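Local coordinates for protein neutral proteinase inhibitor ScNPI (Streptomyces caespitosus, PDB 4HWX) that probably inhibits serine proteases of the subtilisin type and, at the same time, peptidases of a second class, acting as a secreted homodimer of the SSI family, at residues M9-I14 / R26-S31; C47-A52 / N109-F114; V77-D82 / V90-T95; L60-D65 / N105-P110. All blocks are in the same frame, centred on the assembly; numbering follows the deposited sequence.

Contact 1: M9-I14 / R26-S31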
# COMPACT_ATOMS: atom_id res chain seq x y z
N MET A 9 -2.42 -4.96 -1.37
CA MET A 9 -1.13 -4.61 -0.81
C MET A 9 -0.22 -3.91 -1.79
O MET A 9 -0.32 -4.10 -3.00
CB MET A 9 -0.40 -5.91 -0.36
CG MET A 9 -1.12 -6.72 0.75
SD MET A 9 -1.10 -5.87 2.34
CE MET A 9 0.65 -5.93 2.70
N VAL A 10 0.76 -3.21 -1.24
CA VAL A 10 1.86 -2.63 -2.00
C VAL A 10 3.15 -3.06 -1.28
O VAL A 10 3.24 -2.98 -0.05
CB VAL A 10 1.77 -1.09 -2.22
CG1 VAL A 10 1.64 -0.35 -0.90
CG2 VAL A 10 3.00 -0.57 -2.99
N PHE A 11 4.11 -3.57 -2.05
CA PHE A 11 5.43 -3.97 -1.56
C PHE A 11 6.50 -3.09 -2.16
O PHE A 11 6.45 -2.81 -3.35
CB PHE A 11 5.72 -5.44 -1.89
CG PHE A 11 4.63 -6.36 -1.39
CD1 PHE A 11 4.54 -6.69 -0.05
CD2 PHE A 11 3.67 -6.86 -2.27
CE1 PHE A 11 3.51 -7.50 0.42
CE2 PHE A 11 2.63 -7.68 -1.80
CZ PHE A 11 2.58 -8.02 -0.46
N THR A 12 7.45 -2.61 -1.35
CA THR A 12 8.53 -1.79 -1.89
C THR A 12 9.88 -2.27 -1.35
O THR A 12 9.96 -2.97 -0.32
CB THR A 12 8.36 -0.26 -1.64
OG1 THR A 12 8.92 0.13 -0.39
CG2 THR A 12 6.91 0.25 -1.82
N VAL A 13 10.94 -1.90 -2.06
CA VAL A 13 12.32 -2.15 -1.66
C VAL A 13 13.00 -0.78 -1.69
O VAL A 13 13.00 -0.10 -2.72
CB VAL A 13 13.02 -3.21 -2.54
CG1 VAL A 13 14.46 -3.40 -2.12
CG2 VAL A 13 12.27 -4.54 -2.52
N ILE A 14 13.56 -0.39 -0.53
CA ILE A 14 14.16 0.91 -0.31
C ILE A 14 15.68 0.83 -0.09
O ILE A 14 16.17 -0.02 0.66
CB ILE A 14 13.46 1.57 0.93
CG1 ILE A 14 11.94 1.71 0.69
CG2 ILE A 14 14.09 2.92 1.27
CD1 ILE A 14 11.12 2.10 1.99
N ARG A 26 12.24 -0.11 -6.10
CA ARG A 26 11.22 -0.79 -6.89
C ARG A 26 10.00 -1.08 -6.04
O ARG A 26 10.10 -1.10 -4.81
CB ARG A 26 11.79 -2.09 -7.54
CG ARG A 26 12.32 -3.13 -6.56
CD ARG A 26 13.11 -4.22 -7.29
NE ARG A 26 13.59 -5.22 -6.35
CZ ARG A 26 14.73 -5.12 -5.67
NH1 ARG A 26 15.51 -4.06 -5.83
NH2 ARG A 26 15.08 -6.07 -4.82
N ALA A 27 8.87 -1.31 -6.68
CA ALA A 27 7.62 -1.59 -5.99
C ALA A 27 6.67 -2.39 -6.84
O ALA A 27 6.72 -2.29 -8.07
CB ALA A 27 6.95 -0.27 -5.60
N THR A 28 5.75 -3.14 -6.18
CA THR A 28 4.67 -3.87 -6.85
C THR A 28 3.34 -3.73 -6.10
O THR A 28 3.33 -3.53 -4.88
CB THR A 28 4.96 -5.37 -7.04
OG1 THR A 28 5.23 -5.96 -5.77
CG2 THR A 28 6.08 -5.64 -8.04
N THR A 29 2.24 -3.87 -6.84
CA THR A 29 0.89 -3.93 -6.27
C THR A 29 0.44 -5.39 -6.29
O THR A 29 0.91 -6.17 -7.13
CB THR A 29 -0.12 -3.07 -7.03
OG1 THR A 29 -0.22 -3.59 -8.37
CG2 THR A 29 0.21 -1.56 -6.99
N LEU A 30 -0.48 -5.74 -5.41
CA LEU A 30 -1.04 -7.08 -5.33
C LEU A 30 -2.44 -7.06 -4.75
O LEU A 30 -2.70 -6.42 -3.72
CB LEU A 30 -0.14 -8.00 -4.48
CG LEU A 30 -0.58 -9.48 -4.43
CD1 LEU A 30 -0.37 -10.17 -5.76
CD2 LEU A 30 0.16 -10.23 -3.34
N SER A 31 -3.34 -7.75 -5.42
CA SER A 31 -4.71 -7.91 -4.99
C SER A 31 -5.00 -9.39 -4.98
O SER A 31 -4.58 -10.07 -5.92
CB SER A 31 -5.66 -7.16 -5.92
OG SER A 31 -7.00 -7.46 -5.55
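In the hairpin of strands 8-15 and 23-32, Val13 and Arg26 form the last of three hydrogen-bonded pairs between Met9-Ile14 and Arg26-Ser31. The two segments run antiparallel, their axes 4.7 Å apart. Met9 pairs with Leu30 and Phe11 with Thr28 through two backbone bonds each; Val13 N reaches Arg26 O at 3.0 Å, while the return bond from Arg26 N is weak.

Met9, Phe11, Val13, Arg26, Thr28 and Leu30 share one face. With CG set between its backbone N and carbonyl carbon (chi1 59°), Arg26 runs beside Val13, whose CG1 sits over one guanidinium face, 3.8 Å from NH2; NE donates to the C-terminal carboxylate oxygen Phe114 O. An alanine in place of Arg26 would probably uncover Val13 and leave the Phe114 oxygen without this donor. The Phe11 ring presents its edge to Leu30, CE2 to CD2 3.9 Å, and to Thr28 OG1, a buried hydroxyl with no polar partner in the model. On the other face Thr12 CG2 meets Ala27 CB at 3.8 Å, and Ala27 and Thr29 pack against the second subunit. One face turned to the helices and the other to the partner subunit is the arrangement of the Streptomyces subtilisin inhibitor fold.

Contact 2: C47-A52 / N109-F114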
# COMPACT_ATOMS: atom_id res chain seq x y z
N CYS A 47 0.15 -14.21 -3.21
CA CYS A 47 -1.09 -14.30 -2.40
C CYS A 47 -1.05 -15.50 -1.47
O CYS A 47 -1.33 -15.34 -0.28
CB CYS A 47 -2.32 -14.35 -3.30
SG CYS A 47 -2.61 -12.81 -4.20
N ASP A 48 -0.68 -16.71 -2.00
CA ASP A 48 -0.54 -17.96 -1.24
C ASP A 48 0.49 -17.78 -0.11
O ASP A 48 0.26 -18.19 1.03
CB ASP A 48 -0.07 -19.12 -2.16
CG ASP A 48 -0.98 -19.57 -3.30
OD1 ASP A 48 -2.20 -19.40 -3.18
OD2 ASP A 48 -0.45 -20.12 -4.30
N ALA A 49 1.65 -17.17 -0.45
CA ALA A 49 2.76 -16.92 0.49
C ALA A 49 2.30 -16.01 1.64
O ALA A 49 2.56 -16.33 2.80
CB ALA A 49 3.96 -16.32 -0.23
N LEU A 50 1.52 -14.95 1.32
CA LEU A 50 0.96 -14.04 2.34
C LEU A 50 -0.01 -14.77 3.25
O LEU A 50 0.06 -14.64 4.47
CB LEU A 50 0.26 -12.85 1.66
CG LEU A 50 1.17 -11.83 1.01
CD1 LEU A 50 0.33 -10.75 0.33
CD2 LEU A 50 2.13 -11.22 2.04
N ASN A 51 -0.90 -15.57 2.65
CA ASN A 51 -1.86 -16.35 3.43
C ASN A 51 -1.15 -17.35 4.36
O ASN A 51 -1.61 -17.55 5.48
CB ASN A 51 -2.85 -17.07 2.50
CG ASN A 51 -3.93 -16.15 1.97
OD1 ASN A 51 -4.30 -15.15 2.59
ND2 ASN A 51 -4.46 -16.47 0.80
N ALA A 52 -0.01 -17.92 3.93
CA ALA A 52 0.73 -18.89 4.74
C ALA A 52 1.31 -18.29 6.05
O ALA A 52 1.60 -19.05 6.98
CB ALA A 52 1.85 -19.52 3.92
N ASN A 109 10.98 -16.53 -1.84
CA ASN A 109 9.62 -16.18 -1.44
C ASN A 109 9.01 -15.34 -2.52
O ASN A 109 9.57 -14.31 -2.89
CB ASN A 109 9.63 -15.45 -0.09
CG ASN A 109 8.30 -15.35 0.58
OD1 ASN A 109 7.42 -14.62 0.16
ND2 ASN A 109 8.11 -16.10 1.65
N PRO A 110 7.88 -15.79 -3.09
CA PRO A 110 7.30 -15.04 -4.22
C PRO A 110 7.02 -13.56 -3.90
O PRO A 110 7.16 -12.74 -4.79
CB PRO A 110 6.00 -15.81 -4.50
CG PRO A 110 6.28 -17.18 -4.02
CD PRO A 110 7.10 -17.00 -2.79
N VAL A 111 6.69 -13.22 -2.63
CA VAL A 111 6.33 -11.86 -2.22
C VAL A 111 7.37 -10.84 -2.68
O VAL A 111 6.98 -9.87 -3.34
CB VAL A 111 6.03 -11.73 -0.70
CG1 VAL A 111 5.73 -10.28 -0.32
CG2 VAL A 111 4.85 -12.62 -0.31
N TYR A 112 8.67 -11.06 -2.39
CA TYR A 112 9.71 -10.11 -2.80
C TYR A 112 10.49 -10.59 -4.03
O TYR A 112 11.60 -10.10 -4.28
CB TYR A 112 10.63 -9.75 -1.63
CG TYR A 112 9.91 -8.86 -0.64
CD1 TYR A 112 9.67 -7.51 -0.93
CD2 TYR A 112 9.29 -9.40 0.49
CE1 TYR A 112 8.90 -6.71 -0.08
CE2 TYR A 112 8.56 -8.60 1.37
CZ TYR A 112 8.37 -7.25 1.08
OH TYR A 112 7.63 -6.46 1.93
N ALA A 113 9.89 -11.46 -4.86
CA ALA A 113 10.53 -11.92 -6.10
C ALA A 113 10.17 -10.94 -7.24
O ALA A 113 9.39 -11.27 -8.15
CB ALA A 113 10.13 -13.36 -6.43
N PHE A 114 10.68 -9.70 -7.13
CA PHE A 114 10.46 -8.61 -8.11
C PHE A 114 11.64 -7.63 -8.11
O PHE A 114 12.37 -7.59 -7.10
CB PHE A 114 9.13 -7.88 -7.86
CG PHE A 114 9.02 -7.08 -6.58
CD1 PHE A 114 9.39 -5.74 -6.54
CD2 PHE A 114 8.49 -7.65 -5.43
CE1 PHE A 114 9.27 -4.99 -5.36
CE2 PHE A 114 8.36 -6.91 -4.25
CZ PHE A 114 8.75 -5.58 -4.22
OXT PHE A 114 11.79 -6.85 -9.09
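Val111 holds CG1 anti to its backbone N (chi1 177°), which places CG2 anti to the carbonyl carbon and against both Ala49 and Leu50. Leu50 has CG anti to its own carbonyl carbon (chi1 -72°); with chi2 placing CD1 anti to CA, the other branch, CD2, is the one that meets this methyl group. The two side chains cross at about a right angle, and CG2 of Val111 lies 3.9 Å from Leu50 CD2 and 3.8 Å from Ala49 CB. One valine branch thus rests against two successive residues of the helix.

Ala49 CB is the other meeting point. Besides the valine it touches the flank of the Pro110 ring, at CD (4.1 Å), and the side-chain amide oxygen of Asn109, OD1, at 3.9 Å. No hydrogen bond joins Cys47-Ala52 to Asn109-Phe114, and the contact is van der Waals in character. Polar order comes from within the C-terminal segment: Asn109 OD1 accepts from Val111 N at 3.2 Å, in the carbonyl plane and on a lone pair, which makes an Asx turn. An alanine at Asn109 would probably cost this turn its side-chain acceptor, leaving Val111 N without its mate and the start of the tail less firmly set against Ala49.

Helix 43-52 is tied at Cys47 to Cys32 on strand 23-32 by a disulfide. Phe11 of strand 8-15 packs on both Leu50 and Val111, and Leu60 also touches Val111, so the C-terminal tail lies between the helix, the loop that follows it and the sheet.

Contact 3: V77-D82 / V90-T95. With ACT (acetate ion), chain E.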
# COMPACT_ATOMS: atom_id res chain seq x y z
N VAL A 77 19.22 -2.13 3.13
CA VAL A 77 18.12 -2.26 2.18
C VAL A 77 16.89 -2.66 3.01
O VAL A 77 16.96 -3.58 3.82
CB VAL A 77 18.44 -3.22 0.99
CG1 VAL A 77 18.81 -4.63 1.46
CG2 VAL A 77 17.28 -3.29 -0.00
N THR A 78 15.78 -1.93 2.81
CA THR A 78 14.56 -2.14 3.60
C THR A 78 13.40 -2.57 2.71
O THR A 78 13.17 -1.99 1.66
CB THR A 78 14.25 -0.85 4.38
OG1 THR A 78 15.36 -0.60 5.26
CG2 THR A 78 12.92 -0.90 5.19
N VAL A 79 12.69 -3.61 3.15
CA VAL A 79 11.49 -4.10 2.48
C VAL A 79 10.29 -3.56 3.26
O VAL A 79 10.37 -3.43 4.48
CB VAL A 79 11.42 -5.63 2.29
CG1 VAL A 79 12.47 -6.12 1.30
CG2 VAL A 79 11.52 -6.40 3.61
N THR A 80 9.22 -3.20 2.55
CA THR A 80 7.99 -2.70 3.17
C THR A 80 6.80 -3.45 2.62
O THR A 80 6.84 -3.93 1.49
CB THR A 80 7.79 -1.18 2.98
OG1 THR A 80 7.50 -0.89 1.61
CG2 THR A 80 8.96 -0.34 3.47
N ALA A 81 5.75 -3.58 3.44
CA ALA A 81 4.49 -4.20 3.06
C ALA A 81 3.37 -3.38 3.71
O ALA A 81 3.40 -3.17 4.92
CB ALA A 81 4.45 -5.65 3.51
N ASP A 82 2.49 -2.78 2.90
CA ASP A 82 1.39 -1.97 3.42
C ASP A 82 0.11 -2.26 2.69
O ASP A 82 0.14 -2.49 1.48
CB ASP A 82 1.69 -0.45 3.33
CG ASP A 82 2.90 0.01 4.11
OD1 ASP A 82 2.74 0.39 5.28
OD2 ASP A 82 4.00 0.05 3.52
N VAL A 90 -2.27 -3.82 7.33
CA VAL A 90 -0.88 -4.28 7.38
C VAL A 90 0.04 -3.07 7.14
O VAL A 90 -0.18 -2.33 6.20
CB VAL A 90 -0.61 -5.42 6.34
CG1 VAL A 90 0.89 -5.75 6.24
CG2 VAL A 90 -1.42 -6.68 6.67
N ALA A 91 1.05 -2.89 7.99
CA ALA A 91 2.10 -1.87 7.93
C ALA A 91 3.32 -2.55 8.50
O ALA A 91 3.45 -2.70 9.72
CB ALA A 91 1.70 -0.63 8.73
N TRP A 92 4.14 -3.12 7.60
CA TRP A 92 5.29 -3.93 8.00
C TRP A 92 6.54 -3.51 7.25
O TRP A 92 6.47 -3.09 6.09
CB TRP A 92 4.99 -5.42 7.74
CG TRP A 92 6.09 -6.39 8.10
CD1 TRP A 92 6.31 -6.98 9.32
CD2 TRP A 92 7.08 -6.93 7.21
NE1 TRP A 92 7.38 -7.83 9.25
CE2 TRP A 92 7.87 -7.83 7.96
CE3 TRP A 92 7.36 -6.77 5.84
CZ2 TRP A 92 8.94 -8.55 7.40
CZ3 TRP A 92 8.39 -7.51 5.27
CH2 TRP A 92 9.16 -8.39 6.05
N LYS A 93 7.69 -3.62 7.93
CA LYS A 93 8.98 -3.36 7.30
C LYS A 93 10.06 -4.22 7.95
O LYS A 93 9.89 -4.72 9.07
CB LYS A 93 9.35 -1.86 7.34
CG LYS A 93 9.62 -1.30 8.73
CD LYS A 93 10.01 0.18 8.66
CE LYS A 93 10.14 0.80 10.03
NZ LYS A 93 10.37 2.27 9.96
N HIS A 94 11.18 -4.39 7.24
CA HIS A 94 12.36 -5.10 7.73
C HIS A 94 13.56 -4.58 7.00
O HIS A 94 13.52 -4.49 5.78
CB HIS A 94 12.25 -6.64 7.58
CG HIS A 94 13.33 -7.36 8.33
ND1 HIS A 94 13.13 -7.80 9.64
CD2 HIS A 94 14.60 -7.66 7.96
CE1 HIS A 94 14.26 -8.38 10.00
NE2 HIS A 94 15.18 -8.32 9.03
N THR A 95 14.62 -4.23 7.75
CA THR A 95 15.89 -3.72 7.22
C THR A 95 16.95 -4.83 7.25
O THR A 95 17.15 -5.45 8.29
CB THR A 95 16.36 -2.48 8.00
OG1 THR A 95 15.35 -1.48 7.94
CG2 THR A 95 17.67 -1.89 7.45
C ACT E . 18.03 -10.34 9.69
O ACT E . 19.01 -10.53 10.45
OXT ACT E . 17.95 -9.31 9.03
CH3 ACT E . 16.94 -11.38 9.61
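Val79, Ala81 and Trp92 make the apolar centre between strands 77-82 and 88-96. The indole lies alongside Val79, its CZ3 3.7 Å from Val79 CG2, and its CE3 meets Ala81 CB at 3.9 Å; both carbons approach the ring obliquely. CG of Trp92 anti to the backbone N (chi1 180°) brings its benzo ring beside Val79 and Ala81, and NE1 bonds to Asn58. Tyr112 packs on all three residues.

Beneath these side chains, Val79 with His94 and Ala81 with Trp92 form two hydrogen-bonded pairs, each with two backbone bonds. That from Trp92 N to Ala81 O is 2.8 Å long and nearly straight at the hydrogen, 165°.

The polar groups lie farther out. On the opposite face Thr78 OG1 and Thr95 OG1 share a 2.8 Å hydrogen bond, and Thr78 OG1 also bonds to Gly16 O. Asp82 OD1 lies over Ala91, while OD2 forms a salt bridge with Arg89 of the second subunit. His94 NE2 donates to OXT of an acetate, probably from the crystallisation liquor, at 2.9 Å and 176°. Antiparallel neighbours with a largely apolar face under helix 99-105 and the C-terminal tail and a polar face reaching the partner subunit belong to the SSI-type sheet.

Contact 4: L60-D65 / N105-P110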
# COMPACT_ATOMS: atom_id res chain seq x y z
N LEU A 60 7.65 -14.27 6.58
CA LEU A 60 8.17 -14.21 5.19
C LEU A 60 9.69 -14.47 5.21
O LEU A 60 10.26 -14.88 4.21
CB LEU A 60 7.87 -12.86 4.51
CG LEU A 60 6.40 -12.54 4.18
CD1 LEU A 60 6.26 -11.16 3.59
CD2 LEU A 60 5.79 -13.56 3.24
N LEU A 61 10.34 -14.21 6.36
CA LEU A 61 11.77 -14.45 6.53
C LEU A 61 11.95 -15.89 6.96
O LEU A 61 11.12 -16.40 7.71
CB LEU A 61 12.39 -13.48 7.55
CG LEU A 61 12.68 -12.06 7.06
CD1 LEU A 61 11.47 -11.21 7.15
CD2 LEU A 61 13.74 -11.41 7.91
N ALA A 62 12.97 -16.56 6.43
CA ALA A 62 13.24 -17.96 6.78
C ALA A 62 14.73 -18.16 7.00
O ALA A 62 15.54 -17.40 6.45
CB ALA A 62 12.74 -18.87 5.67
N ALA A 63 15.11 -19.15 7.85
CA ALA A 63 16.52 -19.49 8.08
C ALA A 63 17.17 -19.74 6.71
O ALA A 63 16.61 -20.48 5.88
CB ALA A 63 16.63 -20.74 8.98
N PRO A 64 18.24 -19.02 6.35
CA PRO A 64 18.78 -19.15 4.98
C PRO A 64 19.38 -20.51 4.65
O PRO A 64 19.73 -21.26 5.56
CB PRO A 64 19.91 -18.10 4.96
CG PRO A 64 19.54 -17.12 6.04
CD PRO A 64 18.97 -17.98 7.12
N ASP A 65 19.57 -20.80 3.35
CA ASP A 65 20.30 -22.00 2.90
C ASP A 65 21.68 -21.93 3.60
O ASP A 65 22.38 -20.91 3.49
CB ASP A 65 20.39 -22.02 1.36
CG ASP A 65 21.39 -23.00 0.72
OD1 ASP A 65 22.08 -23.75 1.47
OD2 ASP A 65 21.53 -22.97 -0.53
N ASN A 105 17.73 -14.29 3.38
CA ASN A 105 16.64 -14.42 4.35
C ASN A 105 15.25 -14.39 3.73
O ASN A 105 14.30 -14.78 4.40
CB ASN A 105 16.73 -13.33 5.39
CG ASN A 105 17.85 -13.58 6.36
OD1 ASN A 105 17.68 -14.30 7.35
ND2 ASN A 105 19.04 -13.09 6.03
N LEU A 106 15.12 -13.90 2.49
CA LEU A 106 13.80 -13.83 1.89
C LEU A 106 13.55 -14.98 0.96
O LEU A 106 12.72 -14.85 0.06
CB LEU A 106 13.52 -12.48 1.21
CG LEU A 106 13.00 -11.41 2.16
CD1 LEU A 106 12.88 -10.07 1.44
CD2 LEU A 106 11.64 -11.80 2.80
N ASN A 107 14.25 -16.14 1.22
CA ASN A 107 14.09 -17.44 0.55
C ASN A 107 14.27 -17.23 -0.94
O ASN A 107 15.30 -16.75 -1.40
CB ASN A 107 12.66 -17.96 0.91
CG ASN A 107 12.38 -19.43 0.84
OD1 ASN A 107 11.49 -19.87 0.10
ND2 ASN A 107 12.98 -20.20 1.74
N SER A 108 13.23 -17.59 -1.67
CA SER A 108 12.92 -17.34 -3.07
C SER A 108 11.41 -17.06 -3.03
O SER A 108 10.67 -17.33 -3.98
CB SER A 108 13.34 -18.50 -3.96
OG SER A 108 14.67 -18.33 -4.40
N ASN A 109 10.98 -16.53 -1.84
CA ASN A 109 9.62 -16.18 -1.44
C ASN A 109 9.01 -15.34 -2.52
O ASN A 109 9.57 -14.31 -2.89
CB ASN A 109 9.63 -15.45 -0.09
CG ASN A 109 8.30 -15.35 0.58
OD1 ASN A 109 7.42 -14.62 0.16
ND2 ASN A 109 8.11 -16.10 1.65
N PRO A 110 7.88 -15.79 -3.09
CA PRO A 110 7.30 -15.04 -4.22
C PRO A 110 7.02 -13.56 -3.90
O PRO A 110 7.16 -12.74 -4.79
CB PRO A 110 6.00 -15.81 -4.50
CG PRO A 110 6.28 -17.18 -4.02
CD PRO A 110 7.10 -17.00 -2.79
O HOH W 1 15.41 -14.94 8.79
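Ala62 meets Asn105 through the one direct hydrogen bond between Leu60-Asp65 and Asn105-Pro110. Ala62 N donates to Asn105 O at 3.0 Å, in the carbonyl plane and fairly straight (162° at the hydrogen). The same oxygen also receives a CA-H contact from Leu61 CA at 3.3 Å, so it is approached by two donors from successive residues of the loop. It belongs to the last residue of helix 99-105, and the loop backbone thereby takes up a carbonyl at the helix end.

A water adds a second, indirect link: it donates to Asn105 OD1 at 2.8 Å and, weakly, to Ala62 O. The other end of the amide is turned back to its own helix, where ND2 bonds to Val101 O. With both ends engaged, the Asn105 side chain is restrained in its rotation, and its OD1 lies 3.6 Å from CG of the Pro64 ring.

The remaining contacts are van der Waals. Leu106 CD2 comes within 3.7 Å of Leu60 O, and also reaches Leu60 CB and Leu61 CD1 more loosely. Leu60 crosses Asn109 at about a right angle, its CD2 3.6 Å from OD1 and almost as near ND2, so a methyl group rests against the end of the amide.

Around the contact, Leu61 packs on Trp92, His94 and Phe96 of strand 88-96, and Leu60 and Leu106 both touch Tyr112. The paired loops therefore lie over the sheet, between helix 99-105 and helix 43-52, where Pro110 packs on Ala45.

Overall arrangement
Contacts 1 and 3 lie in one antiparallel sheet, where strands 8-15 and 77-82 are neighbours joined by Ile14 N to Thr78 O and by the hydroxyls of Thr12 and Thr80; both also touch the second subunit. Contact 1 is the buried one, and the other three are partly buried. Contacts 2 and 4 share Asn109 and Pro110 and lie on the helix side of the sheet, where neither meets the partner chain. Backbone bonding in regular register dominates the two strand pairs, whereas contact 2 is apolar and contact 4 mixes one backbone bond with water and methyl packing. Tyr112 bridges the layers, bonding to Thr80 O and packing on Leu106. Contacts 1 and 4 do not touch.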